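3,5-epimerase/4-reductase (Arabidopsis thaliana, PDB 4QQR) catalyses the 3,5-epimerisation of dTDP-4-keto-6-deoxyglucose and its NADPH-dependent 4-reduction to dTDP-beta-L-rhamnose, and can likewise form UDP-beta-L-rhamnose. Local coordinates at residues 86-91 against 143-148; 90-95 against 151-155; 116-120 against 130-134. All coordinates share one frame; numbering follows the deposited sequence.

Contact 1: 86-91 against 143-148; sequences TIRTNV and FYSKTK
Val-91 and Thr-147 lie on two helical segments, 86-91 and 143-148, that run in nearly the same direction, with 34° between their axes. The axes approach to 11.2 Å, a wide separation that leaves side chains to bridge the gap. At the centre Val-91 CG2 meets Thr-147 CG2 at 3.5 Å, the two side chains crossing at about a right angle. Thr-147 reaches it because its methyl lies anti to the backbone N (chi1 -59° for the hydroxyl branch), which turns OG1 back to its own helix. There OG1 donates to Phe-143 O, 2.8 Å away and above the carbonyl plane, and also sits over a face of the Phe-143 ring near its rim. Trimming Thr-147 to an alanine removes both branches, which is likely to open a gap beside Val-91 and take one of two donors from Phe-143 O. The Phe-143 ring presents its edge, CZ, to Ile-87 CG1 at 3.9 Å. Thr-86 CG2 touches the edge of the Tyr-144 ring, while its OG1 bonds His-82 O. Tyr-144 and Lys-148 have the YxxxK spacing of short-chain dehydrogenases. A water accepts from Lys-148 NZ at 2.9 Å and donates to Asn-90 O, reminiscent of the Asn-water-Lys relay described in that superfamily. The segments belong to helices 80-103 and 143-155 of the Rossmann fold; the chain between them runs through strand 107-113 of the parallel sheet and a long loop, and Tyr-158 and Leu-95 of the second subunit pack on Ile-87 and Val-91.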
loop_
_atom_site.group_PDB
_atom_site.type_symbol
_atom_site.label_atom_id
_atom_site.label_comp_id
_atom_site.label_asym_id
_atom_site.label_seq_id
_atom_site.Cartn_x
_atom_site.Cartn_y
_atom_site.Cartn_z
ATOM N N THR A 86 6.101 -10.089 2.859
ATOM C CA THR A 86 6.690 -8.835 2.393
ATOM C C THR A 86 5.795 -7.640 2.742
ATOM O O THR A 86 6.267 -6.510 2.894
ATOM C CB THR A 86 6.976 -8.851 0.884
ATOM O OG1 THR A 86 7.235 -10.191 0.459
ATOM C CG2 THR A 86 8.197 -7.986 0.571
ATOM N N ILE A 87 4.498 -7.894 2.859
ATOM C CA ILE A 87 3.553 -6.838 3.192
ATOM C C ILE A 87 3.735 -6.398 4.637
ATOM O O ILE A 87 3.613 -5.217 4.958
ATOM C CB ILE A 87 2.097 -7.292 2.980
ATOM C CG1 ILE A 87 1.784 -7.402 1.488
ATOM C CG2 ILE A 87 1.137 -6.326 3.654
ATOM C CD1 ILE A 87 0.417 -7.977 1.193
ATOM N N ARG A 88 4.031 -7.358 5.506
ATOM C CA ARG A 88 4.205 -7.081 6.926
ATOM C C ARG A 88 5.456 -6.252 7.196
ATOM O O ARG A 88 5.445 -5.356 8.037
ATOM C CB ARG A 88 4.256 -8.385 7.722
ATOM C CG ARG A 88 4.525 -8.197 9.205
ATOM C CD ARG A 88 5.110 -9.458 9.817
ATOM N NE ARG A 88 5.025 -10.592 8.902
ATOM C CZ ARG A 88 4.669 -11.820 9.265
ATOM N NH1 ARG A 88 4.364 -12.076 10.530
ATOM N NH2 ARG A 88 4.618 -12.792 8.365
ATOM N N THR A 89 6.533 -6.555 6.481
ATOM C CA THR A 89 7.783 -5.854 6.674
ATOM C C THR A 89 8.007 -4.676 5.724
ATOM O O THR A 89 8.472 -3.627 6.160
ATOM C CB THR A 89 9.017 -6.813 6.712
ATOM O OG1 THR A 89 10.210 -6.079 6.393
ATOM C CG2 THR A 89 8.884 -7.909 5.727
ATOM N N ASN A 90 7.677 -4.825 4.445
ATOM C CA ASN A 90 7.998 -3.777 3.464
ATOM C C ASN A 90 6.893 -2.743 3.308
ATOM O O ASN A 90 7.133 -1.636 2.836
ATOM C CB ASN A 90 8.306 -4.379 2.088
ATOM C CG ASN A 90 9.617 -5.143 2.053
ATOM O OD1 ASN A 90 10.104 -5.626 3.079
ATOM N ND2 ASN A 90 10.201 -5.247 0.866
ATOM N N VAL A 91 5.676 -3.130 3.669
ATOM C CA VAL A 91 4.577 -2.198 3.719
ATOM C C VAL A 91 4.355 -1.728 5.162
ATOM O O VAL A 91 4.769 -0.626 5.522
ATOM C CB VAL A 91 3.286 -2.783 3.091
ATOM C CG1 VAL A 91 2.189 -1.764 3.108
ATOM C CG2 VAL A 91 3.537 -3.197 1.659
ATOM N N PHE A 143 3.640 -8.875 -8.353
ATOM C CA PHE A 143 3.346 -8.497 -6.966
ATOM C C PHE A 143 4.421 -7.622 -6.317
ATOM O O PHE A 143 4.127 -6.553 -5.773
ATOM C CB PHE A 143 3.130 -9.737 -6.103
ATOM C CG PHE A 143 3.139 -9.453 -4.627
ATOM C CD1 PHE A 143 1.991 -8.975 -3.992
ATOM C CD2 PHE A 143 4.302 -9.651 -3.867
ATOM C CE1 PHE A 143 1.995 -8.707 -2.634
ATOM C CE2 PHE A 143 4.315 -9.391 -2.507
ATOM C CZ PHE A 143 3.154 -8.919 -1.884
ATOM N N TYR A 144 5.658 -8.093 -6.359
ATOM C CA TYR A 144 6.747 -7.351 -5.757
ATOM C C TYR A 144 6.769 -5.925 -6.299
ATOM O O TYR A 144 6.845 -4.959 -5.545
ATOM C CB TYR A 144 8.098 -8.051 -5.987
ATOM C CG TYR A 144 9.183 -7.433 -5.147
ATOM C CD1 TYR A 144 9.200 -7.626 -3.776
ATOM C CD2 TYR A 144 10.158 -6.621 -5.711
ATOM C CE1 TYR A 144 10.163 -7.047 -2.991
ATOM C CE2 TYR A 144 11.131 -6.031 -4.935
ATOM C CZ TYR A 144 11.126 -6.244 -3.569
ATOM O OH TYR A 144 12.088 -5.673 -2.760
ATOM N N SER A 145 6.656 -5.809 -7.618
ATOM C CA SER A 145 6.704 -4.521 -8.305
ATOM C C SER A 145 5.570 -3.567 -7.922
ATOM O O SER A 145 5.789 -2.377 -7.685
ATOM C CB SER A 145 6.679 -4.750 -9.807
ATOM O OG SER A 145 7.577 -3.858 -10.413
ATOM N N LYS A 146 4.353 -4.093 -7.881
ATOM C CA LYS A 146 3.200 -3.279 -7.550
ATOM C C LYS A 146 3.332 -2.822 -6.097
ATOM O O LYS A 146 3.063 -1.666 -5.765
ATOM C CB LYS A 146 1.918 -4.080 -7.767
ATOM C CG LYS A 146 0.698 -3.240 -8.113
ATOM C CD LYS A 146 -0.536 -4.123 -8.328
ATOM C CE LYS A 146 -0.175 -5.415 -9.077
ATOM N NZ LYS A 146 -0.989 -5.604 -10.303
ATOM N N THR A 147 3.789 -3.735 -5.245
ATOM C CA THR A 147 3.897 -3.463 -3.817
ATOM C C THR A 147 4.921 -2.371 -3.497
ATOM O O THR A 147 4.629 -1.434 -2.730
ATOM C CB THR A 147 4.203 -4.745 -3.028
ATOM O OG1 THR A 147 3.164 -5.704 -3.266
ATOM C CG2 THR A 147 4.268 -4.457 -1.552
ATOM N N LYS A 148 6.112 -2.478 -4.080
ATOM C CA LYS A 148 7.141 -1.475 -3.829
ATOM C C LYS A 148 6.706 -0.108 -4.365
ATOM O O LYS A 148 6.938 0.913 -3.721
ATOM C CB LYS A 148 8.478 -1.911 -4.410
ATOM C CG LYS A 148 9.032 -3.162 -3.757
ATOM C CD LYS A 148 9.218 -3.015 -2.238
ATOM C CE LYS A 148 10.493 -2.233 -1.895
ATOM N NZ LYS A 148 10.885 -2.375 -0.457
HETATM O O HOH W 1 9.500 -0.336 1.049
#

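Contact 2: 90-95 against 151-155; sequences NVAGTL and VEELL
Val-151 is a knob in a hole formed by Asn-90, Val-91, Thr-94 and Leu-95. Its CG1 branch lies anti to the backbone N (chi1 173°), and the other methyl, CG2, meets Val-91 CG2 at 3.6 Å. The same CG2 abuts the backbone carbonyl of Asn-90, so the hole is walled partly by main chain and partly by methyl groups.

One turn on, Leu-95 divides its two branches. CD1 touches Leu-155 CD2 at 3.6 Å and also comes against Leu-154 CB. CD2 instead lies 4.1 Å from Leu-154 CD1, the Leu-95 and Leu-154 side chains crossing at about a right angle. Thr-94 adds a looser contact, its CG2 being 4.3 Å from Leu-155 CD1. Thr-94 also keeps its polar end on its own helix: OG1 has the backbone carbonyls of Asn-90 and Thr-89 both within reach, and its one proton may go to either.

The backbones set this spacing. Segments 90-95 and 151-155 run 21° from parallel, with axes 10.6 Å apart. Each has a regular i-to-i+4 bond nearby, Leu-95 N to Val-91 O and Leu-155 N to Val-151 O, although 90-93 includes a wider pi-type turn. Further out, Thr-94 and Leu-155 both rest on Asn-110 of strand 107-113, and Glu-152 is tied to Arg-165 of strand 161-166 by a salt bridge. On another flank Leu-154 packs on Met-150 of the second subunit, consistent with the helix-mediated dimers of short-chain dehydrogenases.

All seven touching residues are buried, and what meets across the helices is almost wholly methyl and methylene carbon. Complementary shape, with hydrophobic burial, therefore joins this pair rather than directional bonding.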
loop_
_atom_site.group_PDB
_atom_site.type_symbol
_atom_site.label_atom_id
_atom_site.label_comp_id
_atom_site.label_asym_id
_atom_site.label_seq_id
_atom_site.Cartn_x
_atom_site.Cartn_y
_atom_site.Cartn_z
ATOM N N ASN A 90 7.677 -4.825 4.445
ATOM C CA ASN A 90 7.998 -3.777 3.464
ATOM C C ASN A 90 6.893 -2.743 3.308
ATOM O O ASN A 90 7.133 -1.636 2.836
ATOM C CB ASN A 90 8.306 -4.379 2.088
ATOM C CG ASN A 90 9.617 -5.143 2.053
ATOM O OD1 ASN A 90 10.104 -5.626 3.079
ATOM N ND2 ASN A 90 10.201 -5.247 0.866
ATOM N N VAL A 91 5.676 -3.130 3.669
ATOM C CA VAL A 91 4.577 -2.198 3.719
ATOM C C VAL A 91 4.355 -1.728 5.162
ATOM O O VAL A 91 4.769 -0.626 5.522
ATOM C CB VAL A 91 3.286 -2.783 3.091
ATOM C CG1 VAL A 91 2.189 -1.764 3.108
ATOM C CG2 VAL A 91 3.537 -3.197 1.659
ATOM N N ALA A 92 3.736 -2.558 5.997
ATOM C CA ALA A 92 3.293 -2.078 7.320
ATOM C C ALA A 92 4.452 -1.665 8.202
ATOM O O ALA A 92 4.356 -0.686 8.932
ATOM C CB ALA A 92 2.378 -3.104 8.051
ATOM N N GLY A 93 5.544 -2.410 8.130
ATOM C CA GLY A 93 6.708 -2.087 8.926
ATOM C C GLY A 93 7.441 -0.832 8.477
ATOM O O GLY A 93 7.826 -0.016 9.312
ATOM N N THR A 94 7.647 -0.681 7.169
ATOM C CA THR A 94 8.262 0.525 6.621
ATOM C C THR A 94 7.393 1.768 6.876
ATOM O O THR A 94 7.903 2.853 7.211
ATOM C CB THR A 94 8.468 0.401 5.106
ATOM O OG1 THR A 94 8.955 -0.903 4.795
ATOM C CG2 THR A 94 9.457 1.417 4.614
ATOM N N LEU A 95 6.084 1.622 6.688
ATOM C CA LEU A 95 5.184 2.733 6.947
ATOM C C LEU A 95 5.185 3.088 8.445
ATOM O O LEU A 95 5.213 4.270 8.797
ATOM C CB LEU A 95 3.766 2.439 6.438
ATOM C CG LEU A 95 3.366 2.824 5.003
ATOM C CD1 LEU A 95 4.214 3.949 4.461
ATOM C CD2 LEU A 95 3.419 1.661 4.071
ATOM N N VAL A 151 4.198 1.405 -1.657
ATOM C CA VAL A 151 4.944 1.973 -0.528
ATOM C C VAL A 151 5.642 3.250 -0.938
ATOM O O VAL A 151 5.547 4.255 -0.227
ATOM C CB VAL A 151 5.981 0.994 0.079
ATOM C CG1 VAL A 151 6.834 1.701 1.122
ATOM C CG2 VAL A 151 5.274 -0.198 0.694
ATOM N N GLU A 152 6.318 3.229 -2.085
ATOM C CA GLU A 152 7.006 4.431 -2.534
ATOM C C GLU A 152 6.044 5.601 -2.695
ATOM O O GLU A 152 6.349 6.711 -2.277
ATOM C CB GLU A 152 7.774 4.225 -3.835
ATOM C CG GLU A 152 8.494 5.503 -4.237
ATOM C CD GLU A 152 9.242 5.404 -5.556
ATOM O OE1 GLU A 152 10.475 5.138 -5.524
ATOM O OE2 GLU A 152 8.604 5.631 -6.622
ATOM N N GLU A 153 4.891 5.356 -3.298
ATOM C CA GLU A 153 3.912 6.416 -3.463
ATOM C C GLU A 153 3.441 6.941 -2.099
ATOM O O GLU A 153 3.347 8.148 -1.889
ATOM C CB GLU A 153 2.721 5.938 -4.301
ATOM C CG GLU A 153 1.597 6.972 -4.437
ATOM C CD GLU A 153 1.724 7.862 -5.670
ATOM O OE1 GLU A 153 2.750 7.766 -6.396
ATOM O OE2 GLU A 153 0.780 8.657 -5.925
ATOM N N LEU A 154 3.165 6.026 -1.176
ATOM C CA LEU A 154 2.769 6.400 0.181
ATOM C C LEU A 154 3.839 7.204 0.915
ATOM O O LEU A 154 3.533 8.202 1.577
ATOM C CB LEU A 154 2.389 5.162 0.992
ATOM C CG LEU A 154 1.141 4.471 0.456
ATOM C CD1 LEU A 154 0.970 3.096 1.071
ATOM C CD2 LEU A 154 -0.076 5.363 0.695
ATOM N N LEU A 155 5.094 6.785 0.787
ATOM C CA LEU A 155 6.180 7.484 1.462
ATOM C C LEU A 155 6.332 8.941 1.006
ATOM O O LEU A 155 6.958 9.745 1.706
ATOM C CB LEU A 155 7.484 6.715 1.319
ATOM C CG LEU A 155 7.494 5.376 2.062
ATOM C CD1 LEU A 155 8.801 4.622 1.837
ATOM C CD2 LEU A 155 7.252 5.586 3.540
#

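Contact 3: 116-120 against 130-134; sequences IFEYD and GFKEE
Phe-117 and Phe-131 form the close part of the contact, their rings obliquely set with centroids 4.5 Å apart and planes at 33°. Phe-117 CD1 lies over a face of the Phe-131 ring, near its rim. In return Phe-131 CB makes a CH-pi contact with the Phe-117 ring, 4.1 Å from its centroid and 21° off the normal. The far rim of Phe-131 points at backbone oxygen: Glu-118 O lies in the ring plane, at the CE2 and CZ end. Asp-120 comes to the same edge, OD1 being 3.9 Å from Phe-131 CZ.

Away from the rings the contact thins. The CB of Glu-118 and that of Lys-132 point away from the opposing segment, and Lys-132 is exposed.

Polar bonds fix the surroundings: Asn-138 OD1 accepts from Glu-118 N, and Asp-120 OD2 is held by Gly-122 N and His-123 ND1. His-123 is a zinc ligand, as is Asp-135, whose OD2 takes Lys-132 N. The chemistry thus pairs an aromatic core with second-shell bonds to zinc ligands, and the ring's slightly positive C-H edge probably suits the oxygens around it.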
loop_
_atom_site.group_PDB
_atom_site.type_symbol
_atom_site.label_atom_id
_atom_site.label_comp_id
_atom_site.label_asym_id
_atom_site.label_seq_id
_atom_site.Cartn_x
_atom_site.Cartn_y
_atom_site.Cartn_z
ATOM N N ILE A 116 10.894 -0.699 -10.756
ATOM C CA ILE A 116 9.462 -0.553 -10.874
ATOM C C ILE A 116 9.124 0.275 -12.124
ATOM O O ILE A 116 8.011 0.766 -12.311
ATOM C CB ILE A 116 8.917 0.109 -9.626
ATOM C CG1 ILE A 116 9.690 1.396 -9.350
ATOM C CG2 ILE A 116 9.029 -0.848 -8.467
ATOM C CD1 ILE A 116 9.013 2.290 -8.335
ATOM N N PHE A 117 10.117 0.424 -12.979
ATOM C CA PHE A 117 9.953 1.157 -14.207
ATOM C C PHE A 117 10.336 0.251 -15.372
ATOM O O PHE A 117 11.051 -0.746 -15.191
ATOM C CB PHE A 117 10.802 2.422 -14.175
ATOM C CG PHE A 117 10.177 3.557 -13.407
ATOM C CD1 PHE A 117 9.239 4.393 -14.007
ATOM C CD2 PHE A 117 10.526 3.799 -12.088
ATOM C CE1 PHE A 117 8.666 5.443 -13.316
ATOM C CE2 PHE A 117 9.941 4.859 -11.387
ATOM C CZ PHE A 117 9.008 5.675 -12.011
ATOM N N GLU A 118 9.859 0.578 -16.566
ATOM C CA GLU A 118 10.177 -0.237 -17.746
ATOM C C GLU A 118 10.258 0.593 -19.039
ATOM O O GLU A 118 9.483 1.535 -19.227
ATOM C CB GLU A 118 9.146 -1.349 -17.899
ATOM C CG GLU A 118 9.398 -2.271 -19.060
ATOM C CD GLU A 118 8.313 -3.317 -19.225
ATOM O OE1 GLU A 118 7.136 -3.022 -18.917
ATOM O OE2 GLU A 118 8.654 -4.439 -19.664
ATOM N N TYR A 119 11.203 0.251 -19.909
ATOM C CA TYR A 119 11.314 0.899 -21.218
ATOM C C TYR A 119 9.944 0.995 -21.914
ATOM O O TYR A 119 9.233 -0.004 -22.040
ATOM C CB TYR A 119 12.325 0.149 -22.108
ATOM C CG TYR A 119 13.793 0.367 -21.744
ATOM C CD1 TYR A 119 14.320 1.650 -21.610
ATOM C CD2 TYR A 119 14.642 -0.713 -21.533
ATOM C CE1 TYR A 119 15.655 1.850 -21.275
ATOM C CE2 TYR A 119 15.975 -0.527 -21.193
ATOM C CZ TYR A 119 16.478 0.757 -21.070
ATOM O OH TYR A 119 17.811 0.941 -20.740
ATOM N N ASP A 120 9.574 2.208 -22.330
ATOM C CA ASP A 120 8.282 2.447 -22.982
ATOM C C ASP A 120 8.353 3.445 -24.148
ATOM O O ASP A 120 9.436 3.929 -24.500
ATOM C CB ASP A 120 7.220 2.890 -21.962
ATOM C CG ASP A 120 7.498 4.267 -21.358
ATOM O OD1 ASP A 120 6.747 4.662 -20.436
ATOM O OD2 ASP A 120 8.450 4.962 -21.781
ATOM N N GLY A 130 15.748 8.747 -19.556
ATOM C CA GLY A 130 15.552 7.976 -18.343
ATOM C C GLY A 130 14.365 8.446 -17.526
ATOM O O GLY A 130 13.935 9.598 -17.635
ATOM N N PHE A 131 13.832 7.539 -16.713
ATOM C CA PHE A 131 12.703 7.840 -15.849
ATOM C C PHE A 131 13.087 8.775 -14.721
ATOM O O PHE A 131 14.164 8.663 -14.131
ATOM C CB PHE A 131 12.132 6.565 -15.257
ATOM C CG PHE A 131 11.307 5.768 -16.224
ATOM C CD1 PHE A 131 10.061 6.230 -16.635
ATOM C CD2 PHE A 131 11.768 4.550 -16.709
ATOM C CE1 PHE A 131 9.291 5.497 -17.503
ATOM C CE2 PHE A 131 11.001 3.812 -17.596
ATOM C CZ PHE A 131 9.758 4.292 -17.993
ATOM N N LYS A 132 12.190 9.699 -14.414
ATOM C CA LYS A 132 12.463 10.651 -13.359
ATOM C C LYS A 132 11.848 10.252 -12.016
ATOM O O LYS A 132 11.016 9.351 -11.934
ATOM C CB LYS A 132 11.992 12.034 -13.786
ATOM C CG LYS A 132 12.918 12.705 -14.751
ATOM C CD LYS A 132 12.380 14.057 -15.101
ATOM C CE LYS A 132 13.393 14.857 -15.901
ATOM N NZ LYS A 132 12.714 15.835 -16.814
ATOM N N GLU A 133 12.289 10.924 -10.962
ATOM C CA GLU A 133 11.711 10.743 -9.638
ATOM C C GLU A 133 10.188 10.942 -9.670
ATOM O O GLU A 133 9.423 10.139 -9.125
ATOM C CB GLU A 133 12.378 11.705 -8.645
ATOM C CG GLU A 133 13.854 11.360 -8.312
ATOM C CD GLU A 133 14.849 11.728 -9.410
ATOM O OE1 GLU A 133 14.401 12.126 -10.507
ATOM O OE2 GLU A 133 16.079 11.624 -9.173
ATOM N N GLU A 134 9.751 11.989 -10.354
ATOM C CA GLU A 134 8.335 12.346 -10.379
ATOM C C GLU A 134 7.512 11.361 -11.199
ATOM O O GLU A 134 6.298 11.298 -11.058
ATOM C CB GLU A 134 8.141 13.768 -10.912
ATOM C CG GLU A 134 9.239 14.746 -10.477
ATOM C CD GLU A 134 10.514 14.582 -11.307
ATOM O OE1 GLU A 134 10.383 14.193 -12.485
ATOM O OE2 GLU A 134 11.633 14.809 -10.785
#

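In the fold
Contacts 1 and 2 are successive levels of one buried interface, between helices 80-103 and 143-155; they share Asn-90 and Val-91, and their centres are about 8 Å apart. Both also touch the second subunit. Chemistry changes along the pair: 86-91 with 143-148 mixes aromatic edges, a hydroxyl and a water near the predicted NADPH site, whereas 90-95 with 151-155 is aliphatic. Contact 3 is only partly buried and joins two irregular loop segments, nested in sequence between the two helices, with aromatic packing beside zinc-ligand contacts. Its centre is about 19 Å from either, yet Ile-116 CG2 packs against Ser-145 and Lys-148, linking that loop to helix 143-155.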